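Local coordinates for protein fatty acyl CoA synthetase FADD13 (FATTY-ACYL-CoA SYNTHETASE) (Mycobacterium tuberculosis, PDB 3R44) that belongs to the ANL superfamily of AMP-binding enzymes, pairing a large N-terminal region with a small C-terminal domain, at residues Gln33-Pro38 and Val237-Met242; Lys117-Gly122 and Gly140-Trp145; Ala203-Val208 and Arg341-Thr346; Leu333-Ser338 and Tyr405-Asp410; Val441-Leu446 and Glu453-Ile458. One frame throughout, in Å; residues are numbered along the deposited sequence. Where two conformers were deposited one is given.

Interaction 1: residues Gln33-Pro38 and Val237-Met242; sequences QAYVEP and VTLISM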
# COMPACT_ATOMS: atom_id res chain seq x y z
N GLN A 33 12.87 6.14 22.64
CA GLN A 33 13.29 6.27 21.24
C GLN A 33 12.14 6.22 20.22
O GLN A 33 11.24 5.33 20.27
CB GLN A 33 14.35 5.26 20.87
CG GLN A 33 15.64 5.37 21.68
CD GLN A 33 16.69 4.50 21.05
OE1 GLN A 33 16.53 3.31 20.96
NE2 GLN A 33 17.70 5.11 20.49
N ALA A 34 12.12 7.21 19.34
CA ALA A 34 11.07 7.32 18.31
C ALA A 34 11.51 6.87 16.93
O ALA A 34 10.74 6.28 16.17
CB ALA A 34 10.53 8.78 18.25
N TYR A 35 12.76 7.17 16.61
CA TYR A 35 13.30 7.00 15.22
C TYR A 35 14.77 6.72 15.29
O TYR A 35 15.47 7.50 15.87
CB TYR A 35 13.00 8.25 14.40
CG TYR A 35 13.19 8.06 12.91
CD1 TYR A 35 12.09 7.79 12.10
CD2 TYR A 35 14.44 8.14 12.33
CE1 TYR A 35 12.23 7.58 10.77
CE2 TYR A 35 14.60 7.94 10.94
CZ TYR A 35 13.46 7.66 10.19
OH TYR A 35 13.52 7.49 8.83
N VAL A 36 15.20 5.56 14.80
CA VAL A 36 16.57 5.13 14.83
C VAL A 36 16.91 4.72 13.38
O VAL A 36 16.29 3.80 12.84
CB VAL A 36 16.78 3.93 15.78
CG1 VAL A 36 18.25 3.51 15.73
CG2 VAL A 36 16.35 4.26 17.20
N GLU A 37 17.90 5.39 12.78
CA GLU A 37 18.31 5.11 11.39
C GLU A 37 19.84 4.97 11.42
O GLU A 37 20.55 5.99 11.28
CB GLU A 37 17.90 6.27 10.46
CG GLU A 37 17.90 5.94 9.00
CD GLU A 37 17.16 6.98 8.20
OE1 GLU A 37 15.94 6.80 7.93
OE2 GLU A 37 17.80 8.01 7.88
N PRO A 38 20.37 3.74 11.67
CA PRO A 38 21.81 3.60 11.91
C PRO A 38 22.67 4.05 10.74
O PRO A 38 23.71 4.65 10.98
CB PRO A 38 21.96 2.09 12.19
CG PRO A 38 20.64 1.74 12.79
CD PRO A 38 19.70 2.44 11.87
N VAL A 237 6.02 2.98 19.96
CA VAL A 237 6.91 2.00 19.29
C VAL A 237 8.06 2.78 18.74
O VAL A 237 7.88 3.91 18.28
CB VAL A 237 6.12 1.39 18.17
CG1 VAL A 237 7.00 0.61 17.18
CG2 VAL A 237 5.05 0.46 18.80
N THR A 238 9.25 2.20 18.76
CA THR A 238 10.41 2.83 18.18
C THR A 238 10.52 2.39 16.73
O THR A 238 10.64 1.20 16.46
CB THR A 238 11.67 2.41 18.94
OG1 THR A 238 11.55 2.73 20.32
CG2 THR A 238 12.96 3.13 18.43
N LEU A 239 10.55 3.33 15.79
CA LEU A 239 10.78 3.02 14.38
C LEU A 239 12.26 2.80 14.14
O LEU A 239 13.07 3.65 14.53
CB LEU A 239 10.32 4.16 13.49
CG LEU A 239 8.84 4.23 13.31
CD1 LEU A 239 8.57 5.57 12.57
CD2 LEU A 239 8.34 3.08 12.45
N ILE A 240 12.60 1.66 13.53
CA ILE A 240 13.96 1.38 13.12
C ILE A 240 13.94 1.51 11.61
O ILE A 240 13.30 0.74 10.92
CB ILE A 240 14.41 -0.02 13.58
CG1 ILE A 240 14.14 -0.21 15.09
CG2 ILE A 240 15.87 -0.26 13.18
CD1 ILE A 240 14.86 0.78 16.02
N SER A 241 14.66 2.48 11.09
CA SER A 241 14.57 2.77 9.68
C SER A 241 15.73 2.20 8.86
O SER A 241 16.92 2.41 9.20
CB SER A 241 14.47 4.28 9.47
OG SER A 241 14.56 4.59 8.11
N MET A 242 15.38 1.50 7.77
CA MET A 242 16.31 1.06 6.73
C MET A 242 15.86 1.65 5.37
O MET A 242 15.06 1.07 4.70
CB MET A 242 16.38 -0.50 6.65
CG MET A 242 17.56 -0.98 5.85
SD MET A 242 17.62 -2.81 5.62
CE MET A 242 19.30 -3.13 5.90

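Interaction 2: residues Lys117-Gly122 and Gly140-Trp145; sequences KVVIYG and GTVTDW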
# COMPACT_ATOMS: atom_id res chain seq x y z
N LYS A 117 1.24 23.42 -3.46
CA LYS A 117 1.83 24.75 -3.38
C LYS A 117 3.34 24.70 -3.19
O LYS A 117 4.06 25.54 -3.67
CB LYS A 117 1.17 25.45 -2.20
CG LYS A 117 1.51 26.89 -1.98
CD LYS A 117 0.50 27.50 -0.97
CE LYS A 117 0.84 28.95 -0.66
NZ LYS A 117 0.93 29.79 -1.90
N VAL A 118 3.81 23.71 -2.44
CA VAL A 118 5.21 23.59 -2.09
C VAL A 118 5.61 22.19 -2.44
O VAL A 118 4.83 21.27 -2.19
CB VAL A 118 5.42 23.86 -0.58
CG1 VAL A 118 6.81 23.44 -0.09
CG2 VAL A 118 5.15 25.38 -0.27
N VAL A 119 6.78 22.03 -3.01
CA VAL A 119 7.32 20.71 -3.32
C VAL A 119 8.64 20.54 -2.60
O VAL A 119 9.55 21.35 -2.79
CB VAL A 119 7.49 20.52 -4.83
CG1 VAL A 119 8.15 19.16 -5.13
CG2 VAL A 119 6.06 20.67 -5.51
N ILE A 120 8.71 19.54 -1.74
CA ILE A 120 9.94 19.25 -1.00
C ILE A 120 10.54 17.96 -1.59
O ILE A 120 9.87 16.91 -1.56
CB ILE A 120 9.71 19.14 0.50
CG1 ILE A 120 9.10 20.46 1.04
CG2 ILE A 120 11.07 18.87 1.19
CD1 ILE A 120 8.72 20.39 2.42
N TYR A 121 11.76 18.04 -2.12
CA TYR A 121 12.34 16.90 -2.81
C TYR A 121 13.73 16.53 -2.38
O TYR A 121 14.59 17.36 -2.02
CB TYR A 121 12.31 17.10 -4.31
CG TYR A 121 13.18 18.22 -4.82
CD1 TYR A 121 14.47 17.97 -5.31
CD2 TYR A 121 12.73 19.52 -4.81
CE1 TYR A 121 15.26 19.00 -5.79
CE2 TYR A 121 13.51 20.55 -5.26
CZ TYR A 121 14.76 20.30 -5.75
OH TYR A 121 15.48 21.39 -6.22
N GLY A 122 13.96 15.23 -2.47
CA GLY A 122 15.21 14.65 -2.09
C GLY A 122 16.16 14.72 -3.24
O GLY A 122 15.76 14.91 -4.40
N GLY A 140 1.22 25.02 -12.12
CA GLY A 140 1.16 26.44 -11.86
C GLY A 140 0.92 26.86 -10.42
O GLY A 140 1.12 28.03 -10.08
N THR A 141 0.45 25.92 -9.60
CA THR A 141 0.19 26.15 -8.18
C THR A 141 1.47 26.13 -7.33
O THR A 141 1.46 26.64 -6.22
CB THR A 141 -0.82 25.08 -7.64
OG1 THR A 141 -0.29 23.76 -7.88
CG2 THR A 141 -2.19 25.22 -8.34
N VAL A 142 2.55 25.53 -7.84
CA VAL A 142 3.78 25.38 -7.06
C VAL A 142 4.50 26.73 -6.96
O VAL A 142 4.98 27.24 -7.94
CB VAL A 142 4.74 24.32 -7.62
CG1 VAL A 142 5.94 24.20 -6.72
CG2 VAL A 142 4.01 22.90 -7.75
N THR A 143 4.53 27.31 -5.76
CA THR A 143 5.22 28.58 -5.53
C THR A 143 6.63 28.31 -4.96
O THR A 143 7.49 29.18 -4.97
CB THR A 143 4.36 29.52 -4.60
OG1 THR A 143 4.17 28.90 -3.31
CG2 THR A 143 2.97 29.79 -5.23
N ASP A 144 6.88 27.09 -4.50
CA ASP A 144 8.16 26.79 -3.88
C ASP A 144 8.65 25.39 -4.19
O ASP A 144 7.92 24.42 -4.00
CB ASP A 144 8.03 27.00 -2.37
CG ASP A 144 8.22 28.44 -1.99
OD1 ASP A 144 9.34 28.96 -2.25
OD2 ASP A 144 7.25 29.07 -1.52
N TRP A 145 9.88 25.28 -4.68
CA TRP A 145 10.55 23.98 -4.85
C TRP A 145 11.78 23.89 -3.92
O TRP A 145 12.73 24.64 -4.07
CB TRP A 145 10.98 23.81 -6.28
CG TRP A 145 9.94 24.11 -7.33
CD1 TRP A 145 9.57 25.34 -7.79
CD2 TRP A 145 9.18 23.15 -8.06
NE1 TRP A 145 8.59 25.20 -8.78
CE2 TRP A 145 8.35 23.86 -8.95
CE3 TRP A 145 9.10 21.75 -8.04
CZ2 TRP A 145 7.46 23.21 -9.82
CZ3 TRP A 145 8.21 21.11 -8.91
CH2 TRP A 145 7.41 21.84 -9.78
O HOH W 1 15.62 23.76 -5.18

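Interaction 3: residues Ala203-Val208 and Arg341-Thr346; sequences ASTIDV and RATMFT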
# COMPACT_ATOMS: atom_id res chain seq x y z
N ALA A 203 -3.29 -1.14 15.57
CA ALA A 203 -2.80 -1.19 16.93
C ALA A 203 -3.69 -2.04 17.84
O ALA A 203 -3.22 -2.66 18.80
CB ALA A 203 -2.66 0.19 17.50
N SER A 204 -5.00 -2.06 17.56
CA SER A 204 -5.94 -2.90 18.33
C SER A 204 -6.11 -4.31 17.85
O SER A 204 -6.72 -5.13 18.54
CB SER A 204 -7.35 -2.28 18.37
OG SER A 204 -7.31 -1.06 19.07
N THR A 205 -5.55 -4.63 16.68
CA THR A 205 -5.75 -5.92 16.07
C THR A 205 -4.46 -6.77 16.12
O THR A 205 -4.51 -7.93 16.46
CB THR A 205 -6.24 -5.78 14.59
OG1 THR A 205 -7.42 -4.95 14.56
CG2 THR A 205 -6.48 -7.18 13.97
N ILE A 206 -3.32 -6.18 15.79
CA ILE A 206 -2.08 -7.00 15.78
C ILE A 206 -1.49 -7.00 17.18
O ILE A 206 -1.77 -6.09 17.97
CB ILE A 206 -1.03 -6.49 14.78
CG1 ILE A 206 -0.44 -5.14 15.17
CG2 ILE A 206 -1.62 -6.41 13.36
CD1 ILE A 206 0.69 -4.72 14.16
N ASP A 207 -0.61 -7.98 17.47
CA ASP A 207 0.06 -8.02 18.75
C ASP A 207 1.22 -7.03 18.76
O ASP A 207 2.37 -7.41 18.59
CB ASP A 207 0.51 -9.45 19.08
CG ASP A 207 1.21 -9.57 20.44
OD1 ASP A 207 1.27 -8.62 21.29
OD2 ASP A 207 1.73 -10.67 20.65
N VAL A 208 0.92 -5.75 18.91
CA VAL A 208 1.93 -4.70 19.04
C VAL A 208 1.92 -4.21 20.49
O VAL A 208 0.83 -4.14 21.12
CB VAL A 208 1.72 -3.54 18.06
CG1 VAL A 208 0.36 -2.84 18.28
CG2 VAL A 208 2.92 -2.53 18.13
N ARG A 341 -9.25 -12.00 8.47
CA ARG A 341 -10.54 -11.47 8.92
C ARG A 341 -10.55 -9.94 8.94
O ARG A 341 -9.51 -9.30 9.01
CB ARG A 341 -10.80 -11.96 10.35
CG ARG A 341 -11.10 -13.47 10.51
CD ARG A 341 -11.23 -13.88 11.96
NE ARG A 341 -12.07 -15.08 12.01
CZ ARG A 341 -11.99 -16.00 12.93
NH1 ARG A 341 -11.07 -15.89 13.88
NH2 ARG A 341 -12.77 -17.05 12.89
N ALA A 342 -11.75 -9.36 9.00
CA ALA A 342 -11.88 -7.94 9.23
C ALA A 342 -11.12 -7.56 10.51
O ALA A 342 -10.90 -8.41 11.40
CB ALA A 342 -13.40 -7.56 9.37
N THR A 343 -10.63 -6.35 10.55
CA THR A 343 -9.89 -5.81 11.70
C THR A 343 -10.80 -5.03 12.63
O THR A 343 -12.03 -4.82 12.34
CB THR A 343 -8.73 -4.95 11.25
OG1 THR A 343 -9.20 -3.81 10.51
CG2 THR A 343 -7.83 -5.78 10.36
N MET A 344 -10.25 -4.61 13.77
CA MET A 344 -11.01 -3.75 14.65
C MET A 344 -11.34 -2.52 13.90
O MET A 344 -10.55 -2.04 13.09
CB MET A 344 -10.29 -3.37 15.95
CG MET A 344 -10.25 -4.42 16.92
SD MET A 344 -11.85 -5.14 17.36
CE MET A 344 -12.65 -3.84 18.28
N PHE A 345 -12.53 -2.02 14.12
CA PHE A 345 -13.00 -0.75 13.52
C PHE A 345 -13.25 -0.82 12.01
O PHE A 345 -13.39 0.22 11.37
CB PHE A 345 -12.06 0.41 13.87
CG PHE A 345 -11.76 0.51 15.33
CD1 PHE A 345 -12.79 0.67 16.24
CD2 PHE A 345 -10.47 0.37 15.79
CE1 PHE A 345 -12.54 0.71 17.64
CE2 PHE A 345 -10.20 0.41 17.17
CZ PHE A 345 -11.23 0.56 18.10
N THR A 346 -13.31 -2.03 11.47
CA THR A 346 -13.53 -2.24 10.02
C THR A 346 -14.60 -3.30 9.82
O THR A 346 -14.56 -4.37 10.46
CB THR A 346 -12.23 -2.61 9.25
OG1 THR A 346 -12.34 -2.21 7.86
CG2 THR A 346 -11.95 -4.09 9.29

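Interaction 4: residues Leu333-Ser338 and Tyr405-Asp410; sequences LRKAGS and YLYIKD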
# COMPACT_ATOMS: atom_id res chain seq x y z
N LEU A 333 -0.63 -20.46 8.70
CA LEU A 333 -0.52 -21.73 8.02
C LEU A 333 -1.89 -22.33 7.79
O LEU A 333 -2.22 -22.75 6.66
CB LEU A 333 0.33 -22.67 8.84
CG LEU A 333 1.11 -23.60 7.95
CD1 LEU A 333 1.91 -22.83 6.87
CD2 LEU A 333 2.02 -24.52 8.84
N ARG A 334 -2.64 -22.41 8.90
CA ARG A 334 -4.05 -22.77 8.96
C ARG A 334 -4.76 -22.24 7.72
O ARG A 334 -5.40 -23.02 7.01
CB ARG A 334 -4.68 -22.12 10.22
CG ARG A 334 -5.86 -22.81 10.87
CD ARG A 334 -6.57 -21.82 11.83
NE ARG A 334 -7.99 -21.87 11.57
CZ ARG A 334 -8.89 -21.04 12.06
NH1 ARG A 334 -8.53 -20.05 12.85
NH2 ARG A 334 -10.18 -21.21 11.73
N LYS A 335 -4.58 -20.95 7.42
CA LYS A 335 -5.37 -20.29 6.35
C LYS A 335 -4.54 -19.75 5.19
O LYS A 335 -4.80 -18.64 4.69
CB LYS A 335 -6.26 -19.15 6.89
CG LYS A 335 -7.21 -19.54 8.00
CD LYS A 335 -8.17 -20.64 7.61
CE LYS A 335 -9.36 -20.19 6.80
NZ LYS A 335 -10.63 -20.88 7.29
N ALA A 336 -3.56 -20.55 4.76
CA ALA A 336 -2.70 -20.23 3.62
C ALA A 336 -3.55 -19.75 2.47
O ALA A 336 -4.52 -20.42 2.08
CB ALA A 336 -1.88 -21.41 3.17
N GLY A 337 -3.19 -18.57 1.98
CA GLY A 337 -3.86 -17.94 0.84
C GLY A 337 -4.97 -16.97 1.21
O GLY A 337 -5.45 -16.20 0.34
N SER A 338 -5.37 -16.96 2.48
CA SER A 338 -6.35 -16.00 2.96
C SER A 338 -5.71 -14.64 3.23
O SER A 338 -4.54 -14.57 3.62
CB SER A 338 -7.03 -16.47 4.23
OG SER A 338 -7.97 -15.52 4.64
N TYR A 405 -13.13 -15.55 6.88
CA TYR A 405 -11.81 -15.34 6.29
C TYR A 405 -11.99 -14.95 4.83
O TYR A 405 -12.69 -15.64 4.06
CB TYR A 405 -10.91 -16.56 6.45
CG TYR A 405 -10.42 -16.78 7.85
CD1 TYR A 405 -9.26 -16.22 8.29
CD2 TYR A 405 -11.15 -17.51 8.75
CE1 TYR A 405 -8.78 -16.41 9.59
CE2 TYR A 405 -10.72 -17.68 10.08
CZ TYR A 405 -9.54 -17.15 10.47
OH TYR A 405 -9.10 -17.37 11.73
N LEU A 406 -11.38 -13.83 4.47
CA LEU A 406 -11.40 -13.29 3.11
C LEU A 406 -10.33 -13.94 2.22
O LEU A 406 -9.17 -14.08 2.63
CB LEU A 406 -11.11 -11.79 3.16
CG LEU A 406 -11.04 -11.06 1.82
CD1 LEU A 406 -12.36 -11.27 1.07
CD2 LEU A 406 -10.76 -9.54 1.97
N TYR A 407 -10.73 -14.32 1.01
CA TYR A 407 -9.83 -14.85 -0.02
C TYR A 407 -10.02 -13.96 -1.22
O TYR A 407 -11.10 -13.88 -1.78
CB TYR A 407 -10.15 -16.30 -0.40
CG TYR A 407 -9.81 -17.31 0.68
CD1 TYR A 407 -8.61 -18.01 0.63
CD2 TYR A 407 -10.64 -17.52 1.76
CE1 TYR A 407 -8.25 -18.91 1.61
CE2 TYR A 407 -10.29 -18.43 2.78
CZ TYR A 407 -9.11 -19.12 2.68
OH TYR A 407 -8.75 -19.99 3.65
N ILE A 408 -8.98 -13.23 -1.60
CA ILE A 408 -9.06 -12.41 -2.78
C ILE A 408 -8.87 -13.24 -4.05
O ILE A 408 -7.90 -14.00 -4.22
CB ILE A 408 -8.06 -11.24 -2.74
CG1 ILE A 408 -8.30 -10.35 -1.52
CG2 ILE A 408 -8.09 -10.41 -4.05
CD1 ILE A 408 -9.42 -9.42 -1.62
N LYS A 409 -9.80 -13.08 -4.96
CA LYS A 409 -9.78 -13.86 -6.19
C LYS A 409 -9.21 -13.10 -7.36
O LYS A 409 -8.55 -13.70 -8.21
CB LYS A 409 -11.19 -14.34 -6.56
CG LYS A 409 -11.81 -15.26 -5.55
CD LYS A 409 -10.96 -16.50 -5.35
CE LYS A 409 -11.51 -17.45 -4.29
NZ LYS A 409 -12.89 -17.97 -4.67
N ASP A 410 -9.52 -11.81 -7.44
CA ASP A 410 -9.01 -10.98 -8.53
C ASP A 410 -9.02 -9.52 -8.10
O ASP A 410 -9.78 -9.14 -7.19
CB ASP A 410 -9.89 -11.09 -9.76
CG ASP A 410 -9.16 -11.60 -10.97
OD1 ASP A 410 -7.91 -11.48 -11.10
OD2 ASP A 410 -9.89 -12.17 -11.80
O HOH W 2 -6.88 -21.46 3.06
O HOH W 3 -6.44 -13.71 -0.41

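Interaction 5: residues Val441-Leu446 and Glu453-Ile458; sequences VAVIGL and EIAAAI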
# COMPACT_ATOMS: atom_id res chain seq x y z
N VAL A 441 -3.34 -22.16 -15.69
CA VAL A 441 -4.01 -21.16 -16.57
C VAL A 441 -3.91 -19.77 -15.99
O VAL A 441 -4.03 -19.58 -14.77
CB VAL A 441 -5.51 -21.52 -16.86
CG1 VAL A 441 -6.30 -21.60 -15.60
CG2 VAL A 441 -6.16 -20.49 -17.81
N ALA A 442 -3.63 -18.80 -16.83
CA ALA A 442 -3.69 -17.39 -16.43
C ALA A 442 -4.42 -16.69 -17.52
O ALA A 442 -4.10 -16.90 -18.68
CB ALA A 442 -2.30 -16.82 -16.34
N VAL A 443 -5.32 -15.77 -17.16
CA VAL A 443 -6.11 -15.00 -18.12
C VAL A 443 -5.72 -13.52 -18.02
O VAL A 443 -5.62 -12.98 -16.89
CB VAL A 443 -7.63 -15.19 -17.93
CG1 VAL A 443 -8.47 -14.16 -18.78
CG2 VAL A 443 -8.03 -16.65 -18.28
N ILE A 444 -5.45 -12.93 -19.17
CA ILE A 444 -5.20 -11.49 -19.33
C ILE A 444 -6.01 -10.89 -20.46
O ILE A 444 -6.43 -11.57 -21.40
CB ILE A 444 -3.71 -11.17 -19.62
CG1 ILE A 444 -3.25 -11.90 -20.88
CG2 ILE A 444 -2.85 -11.50 -18.40
CD1 ILE A 444 -1.86 -11.41 -21.44
N GLY A 445 -6.17 -9.57 -20.42
CA GLY A 445 -6.76 -8.91 -21.55
C GLY A 445 -5.64 -8.57 -22.51
O GLY A 445 -4.51 -8.24 -22.06
N LEU A 446 -5.93 -8.68 -23.80
CA LEU A 446 -5.04 -8.23 -24.86
C LEU A 446 -5.78 -7.20 -25.66
O LEU A 446 -7.00 -7.33 -25.84
CB LEU A 446 -4.65 -9.39 -25.78
CG LEU A 446 -3.69 -10.39 -25.14
CD1 LEU A 446 -3.44 -11.55 -26.07
CD2 LEU A 446 -2.36 -9.78 -24.73
N GLU A 453 -10.55 -4.80 -25.30
CA GLU A 453 -9.70 -5.90 -24.84
C GLU A 453 -10.49 -7.16 -24.99
O GLU A 453 -11.72 -7.15 -24.87
CB GLU A 453 -9.32 -5.82 -23.34
CG GLU A 453 -8.61 -4.60 -22.85
CD GLU A 453 -8.39 -4.70 -21.32
OE1 GLU A 453 -9.28 -4.24 -20.55
OE2 GLU A 453 -7.35 -5.29 -20.91
N ILE A 454 -9.78 -8.24 -25.26
CA ILE A 454 -10.38 -9.54 -25.29
C ILE A 454 -9.68 -10.36 -24.17
O ILE A 454 -8.52 -10.14 -23.87
CB ILE A 454 -10.22 -10.24 -26.67
CG1 ILE A 454 -8.75 -10.38 -27.04
CG2 ILE A 454 -11.02 -9.50 -27.75
CD1 ILE A 454 -8.49 -11.58 -27.96
N ALA A 455 -10.41 -11.30 -23.58
CA ALA A 455 -9.84 -12.19 -22.60
C ALA A 455 -9.12 -13.30 -23.31
O ALA A 455 -9.70 -13.99 -24.13
CB ALA A 455 -10.94 -12.79 -21.74
N ALA A 456 -7.82 -13.41 -23.05
CA ALA A 456 -6.97 -14.43 -23.57
C ALA A 456 -6.59 -15.37 -22.42
O ALA A 456 -6.03 -14.93 -21.42
CB ALA A 456 -5.67 -13.84 -24.13
N ALA A 457 -6.87 -16.64 -22.57
CA ALA A 457 -6.40 -17.67 -21.62
C ALA A 457 -5.07 -18.24 -22.03
O ALA A 457 -4.96 -18.85 -23.10
CB ALA A 457 -7.48 -18.79 -21.53
N ILE A 458 -4.06 -18.06 -21.19
CA ILE A 458 -2.74 -18.64 -21.40
C ILE A 458 -2.70 -19.96 -20.60
O ILE A 458 -2.86 -19.98 -19.36
CB ILE A 458 -1.63 -17.67 -21.01
CG1 ILE A 458 -1.76 -16.36 -21.83
CG2 ILE A 458 -0.32 -18.31 -21.38
CD1 ILE A 458 -2.50 -15.36 -21.22
O HOH W 4 -4.58 -6.86 -19.50

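Interaction 1: residues Gln33-Pro38 and Val237-Met242
Glu37 and Ser241 both turn their first side-chain bond opposite the backbone N (chi1 -163° and 172°), and this shared choice brings carboxylate and hydroxyl together at one end of two neighbouring strands. The serine donates, with Ser241 OG 2.6 Å from Glu37 OE1, and arrives on the anti lone pair, away from OE2. Tyr35 reaches the same oxygen from above the carboxylate plane, its OH lying 2.7 Å from Glu37 OE1. Two donors thus grip one buried oxygen while OE2 is bound by Thr40, an arrangement that would fix the rotation of the carboxylate and probably favour its charged form. Ser241 CB also sits obliquely against the tyrosine ring, 3.6 Å from Tyr35 CZ.

At the other end Thr238 OG1 donates to Gln33 O at 2.6 Å from above the carbonyl plane, and Thr238 CG2 rests 3.5 Å from Gln33 CB; the amide oxygen of Gln33 is held by Arg213. Between these polar ends the backbones are joined by Leu239 N to Ala34 O (3.0 Å), Val36 N to Leu239 O, and an almost straight bond from Ser241 N to Val36 O (2.7 Å). Tyr35 and Leu239 occupy one face of the sheet. On the other, Val36 and Ile240 lie side by side, with Ile240 CD1 3.7 Å from Val36 CB.

The strand axes diverge by just 8°: this is a parallel pair inside the mixed sheet of the AMP-binding region, bordered at Met44 by a classic beta bulge formed by Ala34 and Tyr35.

Interaction 2: residues Lys117-Gly122 and Gly140-Trp145
Val119 N and Asp144 O make the straighter of the two firm hydrogen bonds here, 2.8 Å long. The other runs from Thr143 N to Lys117 O, also 2.8 Å. That carbonyl gathers further donors: Asp144 N at 3.3 Å from Lys117 O, and the hydroxyl of Thr143, both weak. The hydroxyl is within range because Thr143 OG1 stands between its own backbone N and carbonyl carbon (chi1 62°), which brings it to the side of Lys117 O. Farther along, a water joins Tyr121 OH, 2.6 Å away, to the carbonyl oxygen of Trp145, while the ring edge of Tyr121 meets the carbonyl carbon of that tryptophan.

Packing is concentrated on the face bearing Val119 and Trp145. These two side chains run side by side, Val119 CB lying 3.8 Å from Trp145 CE3. Val142 enters at about a right angle to Val119, its CG1 3.7 Å from Val119 CG2, and the same methyl covers one face of the indole near the rim. Ile129 of helix 126-134, the crossover helix of this beta-alpha-beta unit, lies against both Val119 and Trp145. On the reverse face Val118 CG2 touches Asp144 CB.

Lys117 NZ and Asp144 OD2 stay 6.4 Å apart, too far for a salt bridge, so any attraction between them is probably weak; the contact rests on main-chain hydrogen bonds and on the apolar packing of Val119, Val142 and Trp145.

Interaction 3: residues Ala203-Val208 and Arg341-Thr346
Thr205, Ser204 and Met344 account for most of this small contact between helix 192-205 and a beta turn. Thr205 carries its polar core: its OG1 accepts from Met344 N at 3.0 Å, with an N-H...O angle of 166°. With OG1 opposite its own carbonyl carbon (chi1 -54°), the hydroxyl meets Met344 N and is also bound to Ser201 O one helical turn back. A hydroxyl that serves the helix thereby also accepts from a backbone N-H of the opposite segment. Thr205 CG2 meanwhile comes within 4.1 Å of Thr343 CG2, the two side chains crossing at about a right angle.

Met344 is the second residue of a type II beta turn, Thr343 to Thr346, closed by a bond from Thr346 N to Thr343 O; this turn leads from strand 341-342 into strand 346-351 and lies against helix 192-205 near residues 204-205. Met344 O is bound by Ser201 OG, a second tie to that helix.

Ser204 adds the apolar flank. Its CB lies 3.9 Å from Met344 CG, after which the methionine bends and leads away. Ser204 OG, bound to Ser200 O, approaches the ring of Phe345 at its edge, 3.8 Å from Phe345 CE2.

Interaction 4: residues Leu333-Ser338 and Tyr405-Asp410
Ser338 makes the direct hydrogen bond of this contact: its OG donates to Leu406 O at 2.7 Å, approaching from above the carbonyl plane. The hydroxyl points there because OG stands opposite the serine's own nitrogen (chi1 -180°), and it accepts in turn from Gly340 N, so it both donates and accepts. Two waters extend the polar seam. One donates to Ala336 O and lies in the plane of the Tyr407 ring, 2.5 Å from Tyr407 OH; the other links Gly337 O to Ile408 N.

CH-pi contacts form a second group. Lys335 CG sits over one face of Tyr405, 4.0 Å from the ring centroid, and Ser338 CB similarly covers Tyr407, 3.9 Å from its centroid. Folded by successive bends, the lysine chain runs across the first ring and brings its CE to the edge of the second, 3.2 Å from Tyr407 OH.

Charged groups make the third set. Arg334 NH1 is 3.0 Å from Tyr405 OH at an angle too poor for a hydrogen bond, with guanidinium and ring 78° apart; Asp331 receives both. Lys335 NZ forms a salt bridge with Asp401.

Two overlapping beta turns, type I then type II, shape residues 333-338 between strands 324-327 and 341-342. They pack against strand 406-410, which pairs with strand 396-400, while Leu327 backs Lys335 and Tyr405.

Interaction 5: residues Val441-Leu446 and Glu453-Ile458
Ile444 and Ile458 cross obliquely on one face of an antiparallel hairpin, the CG1 of the first lying 3.6 Å from the CD1 of the second. Each comes from a different hydrogen-bonded pair, and Ile444 points CG1 between its own backbone N and carbonyl carbon (chi1 57°), which turns this branch toward Ile458. The same Ile458 CD1 leans over the strand, 3.4 Å from Ala442 O. On this face too, Leu446 lays its CD1 against the methyl of Ala456, 3.7 Å from CB, so the small Ala456 lies beside the larger Leu446 diagonally across the strands.

Val443 dominates the other face by straddling two alanines: CG2 is 3.9 Å from Ala457 CB, and CG1 is 4.1 Å from Ala455 CB. Beyond it Gly445 leaves room for the carboxylate of Glu453, whose OE2 comes 3.7 Å from Gly445 CA. Between the two faces, six backbone hydrogen bonds join Ala442 with Ile458, Ile444 with Ala456 and Leu446 with Ile454, two to each pair; the N-to-C directions of the two strands are 155° apart.

The hairpin forms two strands of the three-stranded sheet of the C-terminal domain, strand 487-490 running parallel to 454-461. Helix 504-511 packs on the face of Ile444 and Ile458, whereas helix 425-432 and strand 416-418 cover that of Val443, Ala455 and Ala457.

How the interactions relate
Interactions 1, 3 and 4 form a chain of neighbours. Val237 CG2 of interaction 1 packs 3.7 Å from Val208 CG2 of interaction 3, and both contacts reach the same mixed sheet. Interaction 3 in turn meets interaction 4, where Arg341 NH1 lies 3.3 Å from Tyr405 OH. Interactions 4 and 5 do not touch, their nearest atoms being about 6 Å apart. Interaction 2 stands apart in a separate parallel sheet, its centre about 28 Å from that of interaction 1, within whose sequence loop it is nested. The bound histidine lies about 9 Å from the Phe345 side chain, and its pocket includes His192 and His196, on the helix that runs into interaction 3.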